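Local coordinates for hemolysin-related protein (Vibrio cholerae serotype O1, PDB 6MLT) that is a secreted biofilm matrix protein that binds calcium and probably helps attach the biofilm to surfaces through carbohydrate recognition, at residues G81-L84 with W85-N89; A102-L105 with D106-L110; N155-G158 with N159-L163; A480-F483 with T484-I488; V493-R496 with L497-R500. One frame throughout, in Å; residues are numbered along the deposited sequence.

Overall arrangement
All five contacts belong to the beta-propeller part of the chain. Interactions 2, 3 and 4 are variants of one sodium-holding loop, each lying just before or running into the second strand of a blade. Interactions 2 and 3 have centres about 13 Å apart and touch directly, Leu105 CD2 meeting Ile160 CG2 at 3.7 Å. Interactions 4 and 5 share a sheet: the loop of 482-488 leads into strand 490-494, whose far end forms the hairpin of 493-500, and the nearest atoms are about 5 Å apart. Interaction 1 lies about 20 Å, centre to centre, from interaction 2; its Leu84 side chain comes within about 5 Å of a bound calcium ion.

Interaction 1: residues G81-L84 with W85-N89; sequences GSEL and WSYSN
Glu83 and Tyr87 meet in the loop that joins strands 71-76 and 93-94 of one propeller blade, their side chains crossing at about a right angle. Glu83 CG lies anti to the carbonyl carbon (chi1 -79°), and the extended chain carries OE2 to Tyr87. The carboxylate and ring planes are turned 58° against each other, and Glu83 OE2 approaches the ring at its edge, near the ring plane. Tyr87 OH donates to Glu83 OE2 over a short 2.5 Å, using the anti lone pair of that oxygen. Arg74 forms a salt bridge with the same oxygen, while Ser22 and Trp19 bond to Glu83 OE1, and together these partners fix the rotation of the carboxylate. Their charge and donors would be expected to keep it ionised. One face of the Tyr87 ring carries Trp85 CB, 4.2 Å above the plane and offset toward the rim; Phe24 also stacks with the ring. The Trp85 indole turns inward, its NE1 bonded to His128 O, and its CD1 lies 4.1 Å from Leu84 CB. The branched end of Leu84 leads off toward Asn41 of a calcium site. Tyr87 itself lies within an ST turn, in which Ser88 N donates to Ser86 OG at 3.2 Å.

Interaction 2: residues A102-L105 with D106-L110; sequences AADL and DGDGL. With NA (sodium ion), chain D.
Asp104 is the hub of this turn: both of its carboxylate oxygens are taken up by the N-H groups of residues 107-109 and the sodium ion. With CG opposite the backbone N (chi1 -178°), the group reaches into the middle of the loop. Its OD1 binds sodium at 2.4 Å and also accepts a weak bond from Gly107 N at 2.9 Å and another weak one from Asp108 N. OD2 receives Gly109 N at 2.8 Å, on the syn side but 28° out of the carboxylate plane. The ion pulls further oxygens together, Asp106 OD1 at 2.3 Å, Asp108 OD1 at 2.4 Å and the backbone Leu110 O at 2.3 Å, and Glu112 completes its shell from the next strand. Asp104 OD1 and Asp106 OD1 stand only 3.2 Å apart, a closeness that the shared cation probably makes tolerable. Leu110 N closes an Asx turn on Asp108 OD1 at 2.9 Å. On the packed side, Leu105 turns its side chain away from the ion to lie against Ile160 and Tyr171 of the next blade, and Glu112 binds its backbone N. The solvent side is different: Gly107, Asp108 and Gly109 are exposed, and both glycines have positive phi. There Lys133 pairs with Asp106 OD2 and, weakly, with Asp108, partly balancing the acidic cluster. Aspartates at alternate positions, then a backbone oxygen and a glutamate, are characteristic of the EF-hand-like DxDxDG loop found in FG-GAP repeats of beta-propellers.

Interaction 3: residues N155-G158 with N159-L163; sequences NGDG and NIEIL. With NA (sodium ion), chain E.
Asp157 and Glu161 reach the same sodium ion through different bends: Asp157 CG sits between its backbone N and carbonyl carbon (chi1 68°), whereas the Glu161 chain folds back at chi2 (72°). Asn155 adopts nearly the same first torsion as Asp157, and all three tips converge. This is an EF-hand-like DxDxDG loop with asparagine at its second ligand position, lying between strands 150-152 and 161-164 of a propeller blade. Asn155 OD1 binds the ion at 2.3 Å, Asp157 OD1 at 2.5 Å and the backbone Asn159 O at 2.3 Å. Glu161 clasps it with OE1 and OE2, and Asp153, just before the segment, supplies the remaining ligand. The Asn155 amide and Glu161 carboxylate planes are turned 66° apart where their side chains cross at about a right angle. Asn159 N donates to Asp157 OD1 at 2.8 Å from above the carboxylate plane, so one oxygen serves both metal and backbone. An Asx turn comes before it: Asp157 N bonds to Asn155 OD1, again from above the carbonyl plane. Ile154 N holds Glu161 OE1, a second-shell bond that helps set the clasping carboxylate. On the inner side Ile160 packs on Ile589, while Asp157, Gly158 and Asn159 are exposed to solvent. Asn155 ND2 makes a weak bond to Asp157 OD2 at 3.2 Å. Beside the ion a water accepts from Asn155 ND2 at 3.2 Å and donates to Glu161 OE2 at 2.7 Å.

Interaction 4: residues A480-F483 with T484-I488; sequences AYDF and TGDGI. With NA (sodium ion), chain H.
The Asp482 carboxylate is approached over its two opposite faces by glycine N-H groups. Gly485 N meets OD1 from above one face, 48° out of the plane, at 2.8 Å; Gly487 N meets OD2 from the other face, 39° out of it and also at 2.8 Å. These two bonds hold the group against rotation. A second flat group, the Phe483 ring, has Tyr481 CD2 over the centre of one face, 3.4 Å above the plane, while Phe483 CD1 lies in plane at the edge of the Tyr481 ring. Trp566 packs edge-to-face with Phe483, and Val526 and Leu492 touch both rings, so the apolar side of the turn is buried between blades of the propeller. The polar side is an EF-hand-like metal loop of the DxDxDG kind, with threonine in place of its second aspartate, between strands 478-481 and 490-494. Sodium is bound by Asp482 OD1 at 2.3 Å and by Asp486 OD1 at 2.5 Å. Thr484 presents OG1 to the ion at 2.4 Å because that oxygen, rather than CG2, lies between the backbone N and the carbonyl carbon (chi1 64°). The backbone Ile488 O binds at 2.2 Å, and Glu490 on the following strand completes the shell with both carboxylate oxygens. Thr484 and Asp486 are exposed to solvent. Asp486 OD1 also accepts Ile488 N at 3.0 Å, from above the carboxylate plane, and so forms an Asx turn.

Interaction 5: residues V493-R496 with L497-R500; sequences VQDR and LRMR
A beta hairpin of strands 490-494 and 498-502, the middle strands of a propeller blade, turns at its tip through Arg496 and Leu497, closed by Asp495 and Arg498, which hold each other by salt bridge and backbone. Below the tip, Val493 and Arg500 form an antiparallel hydrogen-bonded pair, each N donating to the other's O at 2.9 Å. Gln494 and Met499 follow as a non-hydrogen-bonded pair; their side chains cross at about a right angle, and Gln494 OE1 lies 3.6 Å from Met499 CB. Asp495 N still bonds to Arg498 O, but the answering Arg498 N turns to the side-chain oxygen Asp495 OD1 at 2.8 Å. Leu497 N reaches this same oxygen from above the carboxylate plane, so two backbone donors fix it. CG of Asp495 lies between its backbone N and carbonyl carbon (chi1 68°), which carries the carboxylate across the turn. There Arg498 forks side-on: NH2 at 2.7 Å and NE at 3.1 Å both grip OD2, from one face of its plane, with the oxygen at the guanidinium edge and the two planes only 25° apart. Beside this salt bridge, the Arg498 NH2 group sits over the centre of the Arg500 guanidinium, 3.4 Å above it. Arg500 is held there by Asn468 and Ala467 O, and the charge of Asp495 probably eases the closeness of the two cations. On the other face of the sheet, Met499 packs on Leu537 and Met539. Gln494 NE2 bonds to Asn515 O and, at 2.7 Å, to Asp495 O, which lies in its amide plane.

Interaction 1: residues G81-L84 with W85-N89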
loop_
_atom_site.group_PDB
_atom_site.type_symbol
_atom_site.label_atom_id
_atom_site.label_comp_id
_atom_site.label_asym_id
_atom_site.label_seq_id
_atom_site.Cartn_x
_atom_site.Cartn_y
_atom_site.Cartn_z
ATOM N N GLY A 81 9.404 -25.734 -10.144
ATOM C CA GLY A 81 10.571 -25.515 -9.317
ATOM C C GLY A 81 11.892 -25.857 -9.964
ATOM O O GLY A 81 12.932 -25.743 -9.303
ATOM N N SER A 82 11.892 -26.287 -11.220
ATOM C CA SER A 82 13.140 -26.573 -11.910
ATOM C C SER A 82 13.936 -25.290 -12.130
ATOM O O SER A 82 13.384 -24.193 -12.235
ATOM C CB SER A 82 12.869 -27.260 -13.251
ATOM O OG SER A 82 12.121 -26.423 -14.116
ATOM N N GLU A 83 15.254 -25.432 -12.185
ATOM C CA GLU A 83 16.114 -24.269 -12.331
ATOM C C GLU A 83 16.133 -23.813 -13.785
ATOM O O GLU A 83 16.377 -24.610 -14.697
ATOM C CB GLU A 83 17.519 -24.587 -11.836
ATOM C CG GLU A 83 17.617 -24.535 -10.328
ATOM C CD GLU A 83 18.931 -25.077 -9.817
ATOM O OE1 GLU A 83 18.989 -26.287 -9.520
ATOM O OE2 GLU A 83 19.899 -24.291 -9.720
ATOM N N LEU A 84 15.846 -22.527 -13.996
ATOM C CA LEU A 84 15.737 -21.972 -15.341
ATOM C C LEU A 84 17.080 -21.610 -15.953
ATOM O O LEU A 84 17.175 -21.506 -17.181
ATOM C CB LEU A 84 14.861 -20.715 -15.320
ATOM C CG LEU A 84 13.398 -20.930 -14.941
ATOM C CD1 LEU A 84 12.715 -19.598 -14.733
ATOM C CD2 LEU A 84 12.696 -21.728 -16.032
ATOM N N TRP A 85 18.106 -21.387 -15.137
ATOM C CA TRP A 85 19.372 -20.857 -15.613
ATOM C C TRP A 85 20.389 -21.968 -15.837
ATOM O O TRP A 85 20.349 -23.018 -15.194
ATOM C CB TRP A 85 19.930 -19.842 -14.617
ATOM C CG TRP A 85 19.136 -18.563 -14.557
ATOM C CD1 TRP A 85 18.121 -18.177 -15.391
ATOM C CD2 TRP A 85 19.297 -17.508 -13.609
ATOM N NE1 TRP A 85 17.647 -16.943 -15.018
ATOM C CE2 TRP A 85 18.356 -16.510 -13.927
ATOM C CE3 TRP A 85 20.150 -17.307 -12.520
ATOM C CZ2 TRP A 85 18.246 -15.332 -13.198
ATOM C CZ3 TRP A 85 20.039 -16.138 -11.801
ATOM C CH2 TRP A 85 19.093 -15.166 -12.141
ATOM N N SER A 86 21.312 -21.717 -16.759
ATOM C CA SER A 86 22.397 -22.649 -17.027
ATOM C C SER A 86 23.588 -22.452 -16.105
ATOM O O SER A 86 24.386 -23.384 -15.936
ATOM C CB SER A 86 22.879 -22.490 -18.467
ATOM O OG SER A 86 23.441 -21.198 -18.634
ATOM N N TYR A 87 23.744 -21.260 -15.525
ATOM C CA TYR A 87 24.923 -20.932 -14.730
ATOM C C TYR A 87 26.207 -21.102 -15.541
ATOM O O TYR A 87 27.275 -21.350 -14.979
ATOM C CB TYR A 87 24.993 -21.781 -13.459
ATOM C CG TYR A 87 23.714 -21.799 -12.655
ATOM C CD1 TYR A 87 23.318 -20.694 -11.911
ATOM C CD2 TYR A 87 22.909 -22.931 -12.626
ATOM C CE1 TYR A 87 22.151 -20.718 -11.168
ATOM C CE2 TYR A 87 21.741 -22.965 -11.884
ATOM C CZ TYR A 87 21.366 -21.858 -11.159
ATOM O OH TYR A 87 20.202 -21.893 -10.424
ATOM N N SER A 88 26.116 -20.952 -16.864
ATOM C CA SER A 88 27.307 -21.050 -17.706
ATOM C C SER A 88 28.332 -19.977 -17.366
ATOM O O SER A 88 29.514 -20.144 -17.685
ATOM C CB SER A 88 26.921 -20.949 -19.183
ATOM O OG SER A 88 26.439 -19.654 -19.493
ATOM N N ASN A 89 27.916 -18.892 -16.721
ATOM C CA ASN A 89 28.847 -17.867 -16.270
ATOM C C ASN A 89 29.498 -18.210 -14.937
ATOM O O ASN A 89 30.246 -17.387 -14.401
ATOM C CB ASN A 89 28.138 -16.510 -16.167
ATOM C CG ASN A 89 27.005 -16.501 -15.141
ATOM O OD1 ASN A 89 26.713 -17.508 -14.491
ATOM N ND2 ASN A 89 26.365 -15.346 -14.994
#

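Interaction 2: residues A102-L105 with D106-L110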
loop_
_atom_site.group_PDB
_atom_site.type_symbol
_atom_site.label_atom_id
_atom_site.label_comp_id
_atom_site.label_asym_id
_atom_site.label_seq_id
_atom_site.Cartn_x
_atom_site.Cartn_y
_atom_site.Cartn_z
ATOM N N ALA A 102 13.781 -6.783 -8.774
ATOM C CA ALA A 102 13.694 -7.058 -10.199
ATOM C C ALA A 102 12.627 -6.196 -10.849
ATOM O O ALA A 102 11.605 -5.871 -10.243
ATOM C CB ALA A 102 13.393 -8.539 -10.463
ATOM N N ALA A 103 12.873 -5.849 -12.107
ATOM C CA ALA A 103 11.928 -5.094 -12.916
ATOM C C ALA A 103 12.504 -4.982 -14.315
ATOM O O ALA A 103 13.698 -5.206 -14.529
ATOM C CB ALA A 103 11.664 -3.695 -12.343
ATOM N N ASP A 104 11.640 -4.630 -15.265
ATOM C CA ASP A 104 12.079 -4.293 -16.617
ATOM C C ASP A 104 12.571 -2.852 -16.579
ATOM O O ASP A 104 11.783 -1.909 -16.665
ATOM C CB ASP A 104 10.946 -4.479 -17.619
ATOM C CG ASP A 104 11.368 -4.183 -19.056
ATOM O OD1 ASP A 104 12.536 -3.794 -19.292
ATOM O OD2 ASP A 104 10.519 -4.351 -19.954
ATOM N N LEU A 105 13.883 -2.685 -16.432
ATOM C CA LEU A 105 14.446 -1.370 -16.155
ATOM C C LEU A 105 14.663 -0.548 -17.420
ATOM O O LEU A 105 14.597 0.685 -17.365
ATOM C CB LEU A 105 15.767 -1.526 -15.403
ATOM C CG LEU A 105 15.672 -2.171 -14.016
ATOM C CD1 LEU A 105 17.062 -2.416 -13.441
ATOM C CD2 LEU A 105 14.858 -1.309 -13.084
ATOM N N ASP A 106 14.926 -1.193 -18.553
ATOM C CA ASP A 106 15.207 -0.484 -19.793
ATOM C C ASP A 106 14.067 -0.552 -20.796
ATOM O O ASP A 106 14.196 -0.003 -21.893
ATOM C CB ASP A 106 16.496 -1.018 -20.435
ATOM C CG ASP A 106 16.413 -2.490 -20.814
ATOM O OD1 ASP A 106 15.399 -3.153 -20.514
ATOM O OD2 ASP A 106 17.387 -2.984 -21.420
ATOM N N GLY A 107 12.959 -1.202 -20.453
ATOM C CA GLY A 107 11.789 -1.201 -21.311
ATOM C C GLY A 107 11.890 -2.077 -22.541
ATOM O O GLY A 107 11.207 -1.810 -23.534
ATOM N N ASP A 108 12.713 -3.125 -22.507
ATOM C CA ASP A 108 12.834 -4.035 -23.639
ATOM C C ASP A 108 11.911 -5.243 -23.519
ATOM O O ASP A 108 11.982 -6.147 -24.356
ATOM C CB ASP A 108 14.294 -4.488 -23.812
ATOM C CG ASP A 108 14.769 -5.429 -22.713
ATOM O OD1 ASP A 108 14.015 -5.683 -21.750
ATOM O OD2 ASP A 108 15.915 -5.919 -22.826
ATOM N N GLY A 109 11.035 -5.268 -22.514
ATOM C CA GLY A 109 10.114 -6.366 -22.315
ATOM C C GLY A 109 10.655 -7.525 -21.506
ATOM O O GLY A 109 9.951 -8.533 -21.352
ATOM N N LEU A 110 11.872 -7.420 -20.983
ATOM C CA LEU A 110 12.517 -8.496 -20.247
ATOM C C LEU A 110 12.928 -7.994 -18.870
ATOM O O LEU A 110 13.326 -6.836 -18.709
ATOM C CB LEU A 110 13.745 -9.016 -20.997
ATOM C CG LEU A 110 13.468 -9.525 -22.414
ATOM C CD1 LEU A 110 14.770 -9.781 -23.149
ATOM C CD2 LEU A 110 12.618 -10.782 -22.364
HETATM NA NA NA D . 14.536 -5.081 -19.542
#

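Interaction 3: residues N155-G158 with N159-L163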
loop_
_atom_site.group_PDB
_atom_site.type_symbol
_atom_site.label_atom_id
_atom_site.label_comp_id
_atom_site.label_asym_id
_atom_site.label_seq_id
_atom_site.Cartn_x
_atom_site.Cartn_y
_atom_site.Cartn_z
ATOM N N ASN A 155 11.802 10.768 -9.624
ATOM C CA ASN A 155 11.700 12.139 -10.106
ATOM C C ASN A 155 10.823 12.282 -11.340
ATOM O O ASN A 155 10.660 13.402 -11.832
ATOM C CB ASN A 155 13.092 12.716 -10.410
ATOM C CG ASN A 155 13.867 11.899 -11.440
ATOM O OD1 ASN A 155 13.347 10.958 -12.046
ATOM N ND2 ASN A 155 15.124 12.269 -11.641
ATOM N N GLY A 156 10.261 11.193 -11.851
ATOM C CA GLY A 156 9.324 11.269 -12.953
ATOM C C GLY A 156 9.933 11.560 -14.304
ATOM O O GLY A 156 9.225 12.035 -15.196
ATOM N N ASP A 157 11.221 11.287 -14.498
ATOM C CA ASP A 157 11.859 11.567 -15.778
ATOM C C ASP A 157 11.868 10.363 -16.714
ATOM O O ASP A 157 12.508 10.420 -17.767
ATOM C CB ASP A 157 13.288 12.070 -15.563
ATOM C CG ASP A 157 14.218 11.000 -15.008
ATOM O OD1 ASP A 157 13.788 9.842 -14.842
ATOM O OD2 ASP A 157 15.387 11.331 -14.727
ATOM N N GLY A 158 11.172 9.283 -16.362
ATOM C CA GLY A 158 11.106 8.105 -17.197
ATOM C C GLY A 158 12.198 7.080 -16.957
ATOM O O GLY A 158 12.058 5.935 -17.402
ATOM N N ASN A 159 13.279 7.454 -16.276
ATOM C CA ASN A 159 14.346 6.533 -15.908
ATOM C C ASN A 159 14.132 6.016 -14.489
ATOM O O ASN A 159 13.547 6.699 -13.643
ATOM C CB ASN A 159 15.705 7.217 -16.012
ATOM C CG ASN A 159 15.944 7.814 -17.382
ATOM O OD1 ASN A 159 15.808 7.133 -18.397
ATOM N ND2 ASN A 159 16.278 9.098 -17.420
ATOM N N ILE A 160 14.615 4.799 -14.231
ATOM C CA ILE A 160 14.359 4.108 -12.969
ATOM C C ILE A 160 15.544 4.307 -12.040
ATOM O O ILE A 160 16.702 4.115 -12.439
ATOM C CB ILE A 160 14.092 2.610 -13.187
ATOM C CG1 ILE A 160 12.988 2.400 -14.227
ATOM C CG2 ILE A 160 13.715 1.942 -11.863
ATOM C CD1 ILE A 160 11.706 3.163 -13.947
ATOM N N GLU A 161 15.256 4.674 -10.797
ATOM C CA GLU A 161 16.266 4.820 -9.764
ATOM C C GLU A 161 16.313 3.579 -8.880
ATOM O O GLU A 161 15.322 2.857 -8.720
ATOM C CB GLU A 161 15.998 6.065 -8.916
ATOM C CG GLU A 161 16.369 7.373 -9.622
ATOM C CD GLU A 161 15.411 7.737 -10.756
ATOM O OE1 GLU A 161 14.182 7.748 -10.520
ATOM O OE2 GLU A 161 15.888 8.012 -11.883
ATOM N N ILE A 162 17.486 3.344 -8.307
ATOM C CA ILE A 162 17.778 2.177 -7.486
ATOM C C ILE A 162 18.130 2.688 -6.094
ATOM O O ILE A 162 19.115 3.420 -5.930
ATOM C CB ILE A 162 18.927 1.352 -8.094
ATOM C CG1 ILE A 162 18.521 0.827 -9.473
ATOM C CG2 ILE A 162 19.325 0.203 -7.191
ATOM C CD1 ILE A 162 19.690 0.314 -10.308
ATOM N N LEU A 163 17.315 2.334 -5.104
ATOM C CA LEU A 163 17.516 2.763 -3.724
ATOM C C LEU A 163 18.219 1.632 -2.980
ATOM O O LEU A 163 17.598 0.613 -2.660
ATOM C CB LEU A 163 16.185 3.112 -3.061
ATOM C CG LEU A 163 15.123 3.826 -3.896
ATOM C CD1 LEU A 163 13.873 4.063 -3.048
ATOM C CD2 LEU A 163 15.636 5.121 -4.448
HETATM NA NA NA E . 13.700 8.729 -12.638
HETATM O O HOH W 1 17.223 10.200 -12.861
#

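Interaction 4: residues A480-F483 with T484-I488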
loop_
_atom_site.group_PDB
_atom_site.type_symbol
_atom_site.label_atom_id
_atom_site.label_comp_id
_atom_site.label_asym_id
_atom_site.label_seq_id
_atom_site.Cartn_x
_atom_site.Cartn_y
_atom_site.Cartn_z
ATOM N N ALA A 480 0.910 -10.299 4.131
ATOM C CA ALA A 480 -0.543 -10.314 4.234
ATOM C C ALA A 480 -1.147 -10.842 2.943
ATOM O O ALA A 480 -0.604 -10.632 1.854
ATOM C CB ALA A 480 -1.093 -8.916 4.520
ATOM N N TYR A 481 -2.285 -11.519 3.078
ATOM C CA TYR A 481 -3.053 -12.006 1.940
ATOM C C TYR A 481 -4.423 -12.463 2.434
ATOM O O TYR A 481 -4.553 -12.981 3.549
ATOM C CB TYR A 481 -2.337 -13.157 1.219
ATOM C CG TYR A 481 -3.207 -13.814 0.166
ATOM C CD1 TYR A 481 -3.655 -13.092 -0.937
ATOM C CD2 TYR A 481 -3.603 -15.143 0.285
ATOM C CE1 TYR A 481 -4.477 -13.675 -1.893
ATOM C CE2 TYR A 481 -4.422 -15.740 -0.671
ATOM C CZ TYR A 481 -4.858 -14.997 -1.752
ATOM O OH TYR A 481 -5.668 -15.575 -2.703
ATOM N N ASP A 482 -5.437 -12.274 1.587
ATOM C CA ASP A 482 -6.814 -12.682 1.883
ATOM C C ASP A 482 -7.025 -14.083 1.324
ATOM O O ASP A 482 -7.477 -14.263 0.192
ATOM C CB ASP A 482 -7.809 -11.688 1.289
ATOM C CG ASP A 482 -9.253 -12.088 1.527
ATOM O OD1 ASP A 482 -9.504 -12.989 2.360
ATOM O OD2 ASP A 482 -10.140 -11.514 0.867
ATOM N N PHE A 483 -6.688 -15.092 2.132
ATOM C CA PHE A 483 -6.922 -16.483 1.748
ATOM C C PHE A 483 -8.410 -16.800 1.660
ATOM O O PHE A 483 -8.838 -17.554 0.778
ATOM C CB PHE A 483 -6.279 -17.434 2.758
ATOM C CG PHE A 483 -4.789 -17.513 2.674
ATOM C CD1 PHE A 483 -4.180 -18.348 1.755
ATOM C CD2 PHE A 483 -3.994 -16.793 3.551
ATOM C CE1 PHE A 483 -2.800 -18.438 1.692
ATOM C CE2 PHE A 483 -2.621 -16.879 3.493
ATOM C CZ PHE A 483 -2.021 -17.704 2.563
ATOM N N THR A 484 -9.204 -16.271 2.587
ATOM C CA THR A 484 -10.592 -16.701 2.710
ATOM C C THR A 484 -11.507 -16.019 1.708
ATOM O O THR A 484 -12.604 -16.523 1.458
ATOM C CB THR A 484 -11.122 -16.436 4.122
ATOM O OG1 THR A 484 -11.131 -15.026 4.372
ATOM C CG2 THR A 484 -10.263 -17.150 5.168
ATOM N N GLY A 485 -11.090 -14.890 1.144
ATOM C CA GLY A 485 -11.886 -14.217 0.140
ATOM C C GLY A 485 -13.001 -13.347 0.675
ATOM O O GLY A 485 -13.929 -13.032 -0.075
ATOM N N ASP A 486 -12.944 -12.946 1.947
ATOM C CA ASP A 486 -13.945 -12.064 2.533
ATOM C C ASP A 486 -13.529 -10.600 2.502
ATOM O O ASP A 486 -14.210 -9.758 3.094
ATOM C CB ASP A 486 -14.259 -12.490 3.971
ATOM C CG ASP A 486 -13.096 -12.267 4.938
ATOM O OD1 ASP A 486 -11.962 -11.975 4.496
ATOM O OD2 ASP A 486 -13.331 -12.391 6.161
ATOM N N GLY A 487 -12.437 -10.273 1.821
ATOM C CA GLY A 487 -11.981 -8.901 1.733
ATOM C C GLY A 487 -11.083 -8.449 2.864
ATOM O O GLY A 487 -10.602 -7.308 2.831
ATOM N N ILE A 488 -10.837 -9.306 3.856
ATOM C CA ILE A 488 -9.988 -8.994 5.001
ATOM C C ILE A 488 -8.735 -9.856 4.915
ATOM O O ILE A 488 -8.828 -11.080 4.776
ATOM C CB ILE A 488 -10.730 -9.235 6.330
ATOM C CG1 ILE A 488 -12.049 -8.453 6.344
ATOM C CG2 ILE A 488 -9.842 -8.841 7.518
ATOM C CD1 ILE A 488 -12.898 -8.682 7.586
HETATM NA NA NA H . -9.727 -13.104 4.601
#

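Interaction 5: residues V493-R496 with L497-R500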
loop_
_atom_site.group_PDB
_atom_site.type_symbol
_atom_site.label_atom_id
_atom_site.label_comp_id
_atom_site.label_asym_id
_atom_site.label_seq_id
_atom_site.Cartn_x
_atom_site.Cartn_y
_atom_site.Cartn_z
ATOM N N VAL A 493 3.058 -15.589 8.850
ATOM C CA VAL A 493 4.118 -15.448 9.836
ATOM C C VAL A 493 5.002 -16.689 9.794
ATOM O O VAL A 493 4.606 -17.752 9.316
ATOM C CB VAL A 493 3.565 -15.236 11.266
ATOM C CG1 VAL A 493 2.549 -14.105 11.285
ATOM C CG2 VAL A 493 2.947 -16.520 11.813
ATOM N N GLN A 494 6.202 -16.540 10.341
ATOM C CA GLN A 494 7.225 -17.574 10.344
ATOM C C GLN A 494 7.942 -17.524 11.684
ATOM O O GLN A 494 8.198 -16.435 12.209
ATOM C CB GLN A 494 8.222 -17.346 9.199
ATOM C CG GLN A 494 9.449 -18.243 9.226
ATOM C CD GLN A 494 9.122 -19.664 8.815
ATOM O OE1 GLN A 494 8.446 -19.889 7.814
ATOM N NE2 GLN A 494 9.582 -20.630 9.595
ATOM N N ASP A 495 8.253 -18.694 12.251
ATOM C CA ASP A 495 9.166 -18.720 13.391
ATOM C C ASP A 495 10.280 -19.730 13.136
ATOM O O ASP A 495 10.677 -19.920 11.984
ATOM C CB ASP A 495 8.414 -18.970 14.711
ATOM C CG ASP A 495 7.816 -20.371 14.848
ATOM O OD1 ASP A 495 7.972 -21.238 13.964
ATOM O OD2 ASP A 495 7.180 -20.594 15.904
ATOM N N ARG A 496 10.831 -20.349 14.185
ATOM C CA ARG A 496 11.968 -21.242 13.972
ATOM C C ARG A 496 11.561 -22.516 13.241
ATOM O O ARG A 496 12.369 -23.079 12.493
ATOM C CB ARG A 496 12.632 -21.598 15.305
ATOM C CG ARG A 496 13.254 -20.409 16.065
ATOM C CD ARG A 496 14.277 -19.629 15.242
ATOM N NE ARG A 496 15.386 -20.455 14.766
ATOM C CZ ARG A 496 16.417 -20.838 15.510
ATOM N NH1 ARG A 496 16.490 -20.492 16.787
ATOM N NH2 ARG A 496 17.375 -21.585 14.976
ATOM N N LEU A 497 10.321 -22.977 13.424
ATOM C CA LEU A 497 9.917 -24.300 12.959
ATOM C C LEU A 497 8.645 -24.331 12.127
ATOM O O LEU A 497 8.363 -25.370 11.520
ATOM C CB LEU A 497 9.717 -25.241 14.157
ATOM C CG LEU A 497 10.952 -25.515 15.011
ATOM C CD1 LEU A 497 10.573 -26.243 16.290
ATOM C CD2 LEU A 497 11.974 -26.323 14.216
ATOM N N ARG A 498 7.869 -23.250 12.080
ATOM C CA ARG A 498 6.546 -23.281 11.475
ATOM C C ARG A 498 6.278 -21.987 10.728
ATOM O O ARG A 498 6.641 -20.906 11.194
ATOM C CB ARG A 498 5.431 -23.458 12.527
ATOM C CG ARG A 498 5.769 -24.364 13.690
ATOM C CD ARG A 498 4.837 -24.105 14.859
ATOM N NE ARG A 498 5.189 -22.882 15.581
ATOM C CZ ARG A 498 4.486 -22.384 16.594
ATOM N NH1 ARG A 498 3.383 -22.999 17.004
ATOM N NH2 ARG A 498 4.881 -21.269 17.198
ATOM N N MET A 499 5.635 -22.114 9.577
ATOM C CA MET A 499 4.932 -21.014 8.939
ATOM C C MET A 499 3.463 -21.133 9.318
ATOM O O MET A 499 2.922 -22.239 9.365
ATOM C CB MET A 499 5.117 -21.057 7.417
ATOM C CG MET A 499 4.372 -19.968 6.649
ATOM S SD MET A 499 2.634 -20.386 6.326
ATOM C CE MET A 499 2.029 -18.799 5.750
ATOM N N ARG A 500 2.833 -20.003 9.637
ATOM C CA ARG A 500 1.439 -20.024 10.052
ATOM C C ARG A 500 0.660 -18.897 9.393
ATOM O O ARG A 500 1.218 -17.868 8.999
ATOM C CB ARG A 500 1.308 -19.929 11.582
ATOM C CG ARG A 500 1.840 -21.164 12.310
ATOM C CD ARG A 500 1.685 -21.035 13.813
ATOM N NE ARG A 500 2.504 -19.956 14.352
ATOM C CZ ARG A 500 2.385 -19.463 15.581
ATOM N NH1 ARG A 500 1.469 -19.949 16.408
ATOM N NH2 ARG A 500 3.179 -18.473 15.983
#